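Local coordinates for protein carboxylesterase (Alcaligenes sp., PDB 2WKW) that probably hydrolyses carboxylic esters as an alpha/beta-hydrolase esterase and binds a benzodiazepine acetic acid, probably in its active site, at residues A[158-163]-A[295-300]; A[145-150]-A[166-171]. All blocks are in the same frame, centred on the assembly; numbering follows the deposited sequence.

Interaction 1 (A[158-163]-A[295-300]); sequences TQFPVQ and GNSHMM. With W22 ([(2S)-4-methyl-3-oxo-2,3,4,5-tetrahydro-1H-1,4-benzodiazepin-2-yl]acetic acid), chain C.
Thr-158, which lies against Gly-295, has OG1 swung opposite its own backbone N (chi1 -171°); this turns the hydroxyl forward along the chain to accept the N-H of Phe-160 at 3.2 Å (Phe-160 N to Thr-158 OG1) in an ST turn. Phe-160 has CG likewise opposite its backbone N and directs its ring toward Met-299. The turn presents the N-H of Gln-159 to the carbonyl of Gly-295: Gln-159 N to Gly-295 O is 2.9 Å and nearly straight at hydrogen (172°), although the donor stands well above the carbonyl plane. A water donates to Gly-295 O, but its approach to Thr-158 OG1 is doubtfully short. Gln-159 folds back at chi2 (-74°), laying CG 3.5 Å from Gly-295 C, while its NE2 bonds to His-294 O. Gly-295 has a positive phi, which favours glycine. Asn-296 ND2 approaches Gln-159 CB at 4.0 Å. Farther along, Ser-297 OG sits 3.8 Å from Phe-160 CB. Phe-160 CE1 rests 4.0 Å from Met-299 CB in an oblique approach, the two side chains running side by side. Replacing Thr-158 with a valine would probably leave the N-H of Phe-160 without its acceptor and let the turn that sets the Gln-159 N-H relax. His-298 itself takes no part in the packing; it bonds to Ser-206 and Glu-230, consistent with a Ser-His-Glu catalytic triad, and its CD2 lies 3.6 Å from C7 of the ligand. One straight backbone bond, one apolar pair and a few contacts of polar atoms against carbon thus join the 158-160 turn to the histidine loop, where Ser-297 OG and Asn-296 ND2 both bond to Asp-303, with Asn-305 a further partner of ND2.

Interaction 2 (A[145-150]-A[166-171]); sequences FRFGPR and AELWQQ. With W22 ([(2S)-4-methyl-3-oxo-2,3,4,5-tetrahydro-1H-1,4-benzodiazepin-2-yl]acetic acid), chain C.
The Schellman motif that ends helix 138-144, with Arg-146 at positive phi, places Phe-145 and Phe-147 against helix 165-171 in the helical region inserted between strands 99-103 and 200-205 of the alpha/beta-hydrolase sheet. Leu-168 carries the contact through one methyl. With CG opposite its backbone N (chi1 171°), Leu-168 CD2 reaches the rim of Phe-147 in the plane of the ring, 3.6 Å from Phe-147 CE2, and the two side chains come from opposite directions. The same methyl lies 3.7 Å from Phe-145 CE2, so it is shared by both rings. Phe-147 is also packed on one face by the CB of Phe-145. Trp-169 adds a looser edge-to-edge approach, its CZ3 4.3 Å from Phe-145 CE2, while its indole stacks with His-138. No hydrogen bond crosses between the segments; the grip is entirely apolar. Gln-170 is hydrogen-bonded to Gln-49 and Gly-24 of the second subunit, so the helix also lies at the subunit interface. In what is probably the active-site pocket, Phe-145 CE1 comes within 3.6 Å of the ligand's aromatic carbon C3, which lies oblique to the ring.

Overall arrangement
Interactions 1 and 2 adjoin, their centres about 9 Å apart and their segments alternating along the chain, and each brings one residue, His-298 or Phe-145, to the ligand. A probable backbone hydrogen bond joins them, His-298 N to Phe-145 O at 2.9 Å, tying the end of helix 138-144 to the histidine loop. The rings of Phe-160 and Phe-147 stack, and Met-299 SD lies 3.6 Å from Phe-145 CE1. Interaction 1 includes the loop of the presumed catalytic histidine, and interaction 2 contributes Phe-145 to the pocket. The ligand is also hydrogen-bonded to Arg-261, Arg-265 and the backbone N of Cys-71 and Gln-207, the latter two probably forming the oxyanion hole.

Interaction 1 (A[158-163]-A[295-300])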
loop_
_atom_site.group_PDB
_atom_site.type_symbol
_atom_site.label_atom_id
_atom_site.label_comp_id
_atom_site.label_asym_id
_atom_site.label_seq_id
_atom_site.Cartn_x
_atom_site.Cartn_y
_atom_site.Cartn_z
ATOM N N THR A 158 10.704 26.645 -9.388
ATOM C CA THR A 158 10.239 25.471 -8.631
ATOM C C THR A 158 11.208 24.291 -8.734
ATOM O O THR A 158 11.696 23.960 -9.824
ATOM C CB THR A 158 8.792 25.016 -8.967
ATOM O OG1 THR A 158 8.401 24.017 -8.018
ATOM C CG2 THR A 158 8.680 24.438 -10.394
ATOM N N GLN A 159 11.489 23.690 -7.583
ATOM C CA GLN A 159 12.260 22.442 -7.517
ATOM C C GLN A 159 11.412 21.195 -7.831
ATOM O O GLN A 159 11.966 20.111 -8.042
ATOM C CB GLN A 159 12.880 22.267 -6.119
ATOM C CG GLN A 159 13.993 23.263 -5.777
ATOM C CD GLN A 159 15.297 22.961 -6.506
ATOM O OE1 GLN A 159 15.439 21.924 -7.162
ATOM N NE2 GLN A 159 16.251 23.883 -6.408
ATOM N N PHE A 160 10.084 21.323 -7.830
ATOM C CA PHE A 160 9.237 20.153 -8.112
ATOM C C PHE A 160 9.254 19.826 -9.593
ATOM O O PHE A 160 9.129 20.728 -10.410
ATOM C CB PHE A 160 7.771 20.301 -7.649
ATOM C CG PHE A 160 7.013 19.005 -7.753
ATOM C CD1 PHE A 160 7.053 18.074 -6.704
ATOM C CD2 PHE A 160 6.369 18.657 -8.941
ATOM C CE1 PHE A 160 6.407 16.821 -6.821
ATOM C CE2 PHE A 160 5.722 17.414 -9.073
ATOM C CZ PHE A 160 5.730 16.500 -8.025
ATOM N N PRO A 161 9.370 18.524 -9.940
ATOM C CA PRO A 161 9.356 18.101 -11.336
ATOM C C PRO A 161 7.953 18.181 -11.951
ATOM O O PRO A 161 7.286 17.148 -12.179
ATOM C CB PRO A 161 9.856 16.650 -11.265
ATOM C CG PRO A 161 9.406 16.193 -9.911
ATOM C CD PRO A 161 9.646 17.392 -9.035
ATOM N N VAL A 162 7.522 19.403 -12.258
ATOM C CA VAL A 162 6.146 19.620 -12.705
ATOM C C VAL A 162 5.840 18.901 -14.023
ATOM O O VAL A 162 4.677 18.668 -14.324
ATOM C CB VAL A 162 5.759 21.133 -12.766
ATOM C CG1 VAL A 162 5.621 21.716 -11.350
ATOM C CG2 VAL A 162 6.777 21.944 -13.594
ATOM N N GLN A 163 6.875 18.519 -14.788
ATOM C CA GLN A 163 6.668 17.722 -16.007
ATOM C C GLN A 163 6.094 16.330 -15.689
ATOM O O GLN A 163 5.453 15.668 -16.536
ATOM C CB GLN A 163 7.964 17.637 -16.857
ATOM C CG GLN A 163 9.018 16.606 -16.370
ATOM C CD GLN A 163 9.885 17.088 -15.197
ATOM O OE1 GLN A 163 9.680 18.175 -14.627
ATOM N NE2 GLN A 163 10.868 16.262 -14.831
ATOM N N GLY A 295 13.385 27.349 -3.999
ATOM C CA GLY A 295 12.412 26.728 -4.901
ATOM C C GLY A 295 11.687 25.484 -4.398
ATOM O O GLY A 295 10.818 24.949 -5.094
ATOM N N ASN A 296 12.003 25.025 -3.191
ATOM C CA ASN A 296 11.349 23.807 -2.700
ATOM C C ASN A 296 9.863 23.953 -2.468
ATOM O O ASN A 296 9.407 24.947 -1.875
ATOM C CB ASN A 296 12.009 23.276 -1.427
ATOM C CG ASN A 296 13.302 22.565 -1.721
ATOM O OD1 ASN A 296 14.374 23.127 -1.528
ATOM N ND2 ASN A 296 13.212 21.328 -2.232
ATOM N N SER A 297 9.124 22.934 -2.910
ATOM C CA SER A 297 7.675 22.877 -2.771
ATOM C C SER A 297 7.329 22.160 -1.466
ATOM O O SER A 297 8.230 21.785 -0.699
ATOM C CB SER A 297 7.096 22.084 -3.955
ATOM O OG SER A 297 7.428 20.710 -3.841
ATOM N N HIS A 298 6.030 21.955 -1.234
ATOM C CA HIS A 298 5.522 21.210 -0.066
ATOM C C HIS A 298 5.947 19.737 -0.143
ATOM O O HIS A 298 6.103 19.056 0.887
ATOM C CB HIS A 298 3.983 21.331 -0.004
ATOM C CG HIS A 298 3.365 20.697 1.199
ATOM N ND1 HIS A 298 3.754 21.003 2.482
ATOM C CD2 HIS A 298 2.380 19.768 1.315
ATOM C CE1 HIS A 298 3.047 20.288 3.341
ATOM N NE2 HIS A 298 2.204 19.531 2.659
ATOM N N MET A 299 6.151 19.264 -1.372
ATOM C CA MET A 299 6.566 17.886 -1.621
ATOM C C MET A 299 8.081 17.829 -1.781
ATOM O O MET A 299 8.585 17.262 -2.757
ATOM C CB MET A 299 5.898 17.351 -2.890
ATOM C CG MET A 299 4.371 17.284 -2.793
ATOM S SD MET A 299 3.804 16.207 -1.439
ATOM C CE MET A 299 4.273 14.584 -2.059
ATOM N N MET A 300 8.801 18.402 -0.811
ATOM C CA MET A 300 10.255 18.602 -0.931
ATOM C C MET A 300 11.038 17.280 -0.999
ATOM O O MET A 300 12.141 17.240 -1.574
ATOM C CB MET A 300 10.790 19.510 0.203
ATOM C CG MET A 300 10.682 18.897 1.596
ATOM S SD MET A 300 11.284 20.032 2.869
ATOM C CE MET A 300 10.031 21.318 2.771
HETATM O O1 W22 C . -1.347 16.808 4.333
HETATM C C9 W22 C . -1.456 17.691 3.474
HETATM C C10 W22 C . -2.218 18.983 3.723
HETATM C C11 W22 C . -2.495 19.251 5.217
HETATM C C12 W22 C . -2.804 20.729 5.404
HETATM O O3 W22 C . -2.306 21.583 4.632
HETATM O O2 W22 C . -3.568 21.053 6.333
HETATM N N1 W22 C . -0.892 17.577 2.260
HETATM C C8 W22 C . -0.097 16.417 1.858
HETATM C C7 W22 C . -1.002 18.619 1.248
HETATM C C4 W22 C . -2.426 18.756 0.758
HETATM C C5 W22 C . -3.535 18.968 1.598
HETATM N N2 W22 C . -3.460 19.059 2.967
HETATM C C3 W22 C . -2.592 18.652 -0.623
HETATM C C2 W22 C . -3.854 18.753 -1.169
HETATM C C1 W22 C . -4.970 18.959 -0.356
HETATM C C6 W22 C . -4.812 19.065 1.029
HETATM O O HOH W 1 7.848 25.111 -5.816
#

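Interaction 2 (A[145-150]-A[166-171])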
loop_
_atom_site.group_PDB
_atom_site.type_symbol
_atom_site.label_atom_id
_atom_site.label_comp_id
_atom_site.label_asym_id
_atom_site.label_seq_id
_atom_site.Cartn_x
_atom_site.Cartn_y
_atom_site.Cartn_z
ATOM N N PHE A 145 0.429 22.708 -2.630
ATOM C CA PHE A 145 1.810 22.205 -2.733
ATOM C C PHE A 145 2.786 23.348 -3.038
ATOM O O PHE A 145 4.004 23.163 -2.950
ATOM C CB PHE A 145 1.940 21.142 -3.831
ATOM C CG PHE A 145 1.312 19.791 -3.502
ATOM C CD1 PHE A 145 1.284 19.298 -2.202
ATOM C CD2 PHE A 145 0.818 18.980 -4.525
ATOM C CE1 PHE A 145 0.748 18.026 -1.936
ATOM C CE2 PHE A 145 0.280 17.708 -4.258
ATOM C CZ PHE A 145 0.249 17.238 -2.966
ATOM N N ARG A 146 2.239 24.505 -3.431
ATOM C CA ARG A 146 3.017 25.700 -3.820
ATOM C C ARG A 146 3.896 25.462 -5.049
ATOM O O ARG A 146 5.033 25.941 -5.117
ATOM C CB ARG A 146 3.835 26.273 -2.645
ATOM C CG ARG A 146 3.036 26.456 -1.334
ATOM C CD ARG A 146 3.808 27.337 -0.289
ATOM N NE ARG A 146 5.171 26.846 -0.072
ATOM C CZ ARG A 146 5.489 25.743 0.613
ATOM N NH1 ARG A 146 4.545 24.996 1.192
ATOM N NH2 ARG A 146 6.765 25.381 0.715
ATOM N N PHE A 147 3.376 24.721 -6.024
ATOM C CA PHE A 147 4.078 24.602 -7.304
ATOM C C PHE A 147 4.065 25.945 -8.055
ATOM O O PHE A 147 4.926 26.203 -8.905
ATOM C CB PHE A 147 3.440 23.526 -8.189
ATOM C CG PHE A 147 3.511 22.127 -7.622
ATOM C CD1 PHE A 147 4.436 21.791 -6.625
ATOM C CD2 PHE A 147 2.663 21.133 -8.116
ATOM C CE1 PHE A 147 4.497 20.484 -6.109
ATOM C CE2 PHE A 147 2.726 19.822 -7.622
ATOM C CZ PHE A 147 3.649 19.498 -6.614
ATOM N N GLY A 148 3.061 26.763 -7.745
ATOM C CA GLY A 148 2.813 28.054 -8.394
ATOM C C GLY A 148 1.576 28.681 -7.763
ATOM O O GLY A 148 0.924 28.041 -6.912
ATOM N N PRO A 149 1.232 29.930 -8.158
ATOM C CA PRO A 149 0.132 30.641 -7.482
ATOM C C PRO A 149 -1.213 29.962 -7.712
ATOM O O PRO A 149 -1.987 29.776 -6.764
ATOM C CB PRO A 149 0.157 32.053 -8.121
ATOM C CG PRO A 149 1.455 32.135 -8.871
ATOM C CD PRO A 149 1.818 30.727 -9.253
ATOM N N ARG A 150 -1.465 29.555 -8.957
ATOM C CA ARG A 150 -2.697 28.888 -9.331
ATOM C C ARG A 150 -2.411 27.880 -10.435
ATOM O O ARG A 150 -1.599 28.146 -11.327
ATOM C CB ARG A 150 -3.725 29.907 -9.844
ATOM C CG ARG A 150 -4.456 30.656 -8.728
ATOM C CD ARG A 150 -5.689 31.408 -9.228
ATOM N NE ARG A 150 -6.855 30.533 -9.388
ATOM C CZ ARG A 150 -7.909 30.506 -8.572
ATOM N NH1 ARG A 150 -7.973 31.310 -7.517
ATOM N NH2 ARG A 150 -8.909 29.671 -8.818
ATOM N N ALA A 166 1.380 14.420 -13.826
ATOM C CA ALA A 166 0.455 13.282 -14.038
ATOM C C ALA A 166 0.792 12.099 -13.108
ATOM O O ALA A 166 -0.100 11.450 -12.560
ATOM C CB ALA A 166 0.471 12.820 -15.503
ATOM N N GLU A 167 2.081 11.830 -12.937
ATOM C CA GLU A 167 2.520 10.763 -12.027
ATOM C C GLU A 167 2.268 11.102 -10.537
ATOM O O GLU A 167 1.917 10.233 -9.739
ATOM C CB GLU A 167 3.987 10.431 -12.277
ATOM C CG GLU A 167 4.236 9.659 -13.609
ATOM C CD GLU A 167 4.213 10.543 -14.869
ATOM O OE1 GLU A 167 4.349 11.774 -14.786
ATOM O OE2 GLU A 167 4.065 9.987 -15.965
ATOM N N LEU A 168 2.450 12.364 -10.168
ATOM C CA LEU A 168 2.085 12.792 -8.828
ATOM C C LEU A 168 0.593 12.545 -8.591
ATOM O O LEU A 168 0.210 12.002 -7.552
ATOM C CB LEU A 168 2.453 14.266 -8.577
ATOM C CG LEU A 168 1.891 14.829 -7.265
ATOM C CD1 LEU A 168 2.557 14.140 -6.009
ATOM C CD2 LEU A 168 2.075 16.346 -7.243
ATOM N N TRP A 169 -0.248 12.900 -9.563
ATOM C CA TRP A 169 -1.690 12.663 -9.420
ATOM C C TRP A 169 -2.022 11.168 -9.259
ATOM O O TRP A 169 -2.944 10.815 -8.527
ATOM C CB TRP A 169 -2.505 13.260 -10.577
ATOM C CG TRP A 169 -2.220 14.714 -10.960
ATOM C CD1 TRP A 169 -2.252 15.229 -12.229
ATOM C CD2 TRP A 169 -1.907 15.825 -10.086
ATOM N NE1 TRP A 169 -1.955 16.581 -12.206
ATOM C CE2 TRP A 169 -1.733 16.968 -10.910
ATOM C CE3 TRP A 169 -1.724 15.958 -8.694
ATOM C CZ2 TRP A 169 -1.409 18.243 -10.386
ATOM C CZ3 TRP A 169 -1.404 17.222 -8.172
ATOM C CH2 TRP A 169 -1.239 18.347 -9.023
ATOM N N GLN A 170 -1.264 10.292 -9.912
ATOM C CA GLN A 170 -1.495 8.850 -9.767
ATOM C C GLN A 170 -1.326 8.360 -8.305
ATOM O O GLN A 170 -1.995 7.407 -7.914
ATOM C CB GLN A 170 -0.572 8.032 -10.662
ATOM C CG GLN A 170 -0.905 8.098 -12.207
ATOM C CD GLN A 170 0.175 7.405 -13.017
ATOM O OE1 GLN A 170 1.354 7.657 -12.815
ATOM N NE2 GLN A 170 -0.221 6.516 -13.924
ATOM N N GLN A 171 -0.447 8.989 -7.524
ATOM C CA GLN A 171 -0.183 8.503 -6.142
ATOM C C GLN A 171 -1.091 9.133 -5.076
ATOM O O GLN A 171 -1.037 8.754 -3.887
ATOM C CB GLN A 171 1.311 8.628 -5.762
ATOM C CG GLN A 171 1.823 10.052 -5.432
ATOM C CD GLN A 171 3.251 10.011 -4.888
ATOM O OE1 GLN A 171 4.222 9.795 -5.638
ATOM N NE2 GLN A 171 3.378 10.150 -3.580
HETATM O O1 W22 C . -1.347 16.808 4.333
HETATM C C9 W22 C . -1.456 17.691 3.474
HETATM C C10 W22 C . -2.218 18.983 3.723
HETATM C C11 W22 C . -2.495 19.251 5.217
HETATM C C12 W22 C . -2.804 20.729 5.404
HETATM O O3 W22 C . -2.306 21.583 4.632
HETATM O O2 W22 C . -3.568 21.053 6.333
HETATM N N1 W22 C . -0.892 17.577 2.260
HETATM C C8 W22 C . -0.097 16.417 1.858
HETATM C C7 W22 C . -1.002 18.619 1.248
HETATM C C4 W22 C . -2.426 18.756 0.758
HETATM C C5 W22 C . -3.535 18.968 1.598
HETATM N N2 W22 C . -3.460 19.059 2.967
HETATM C C3 W22 C . -2.592 18.652 -0.623
HETATM C C2 W22 C . -3.854 18.753 -1.169
HETATM C C1 W22 C . -4.970 18.959 -0.356
HETATM C C6 W22 C . -4.812 19.065 1.029
#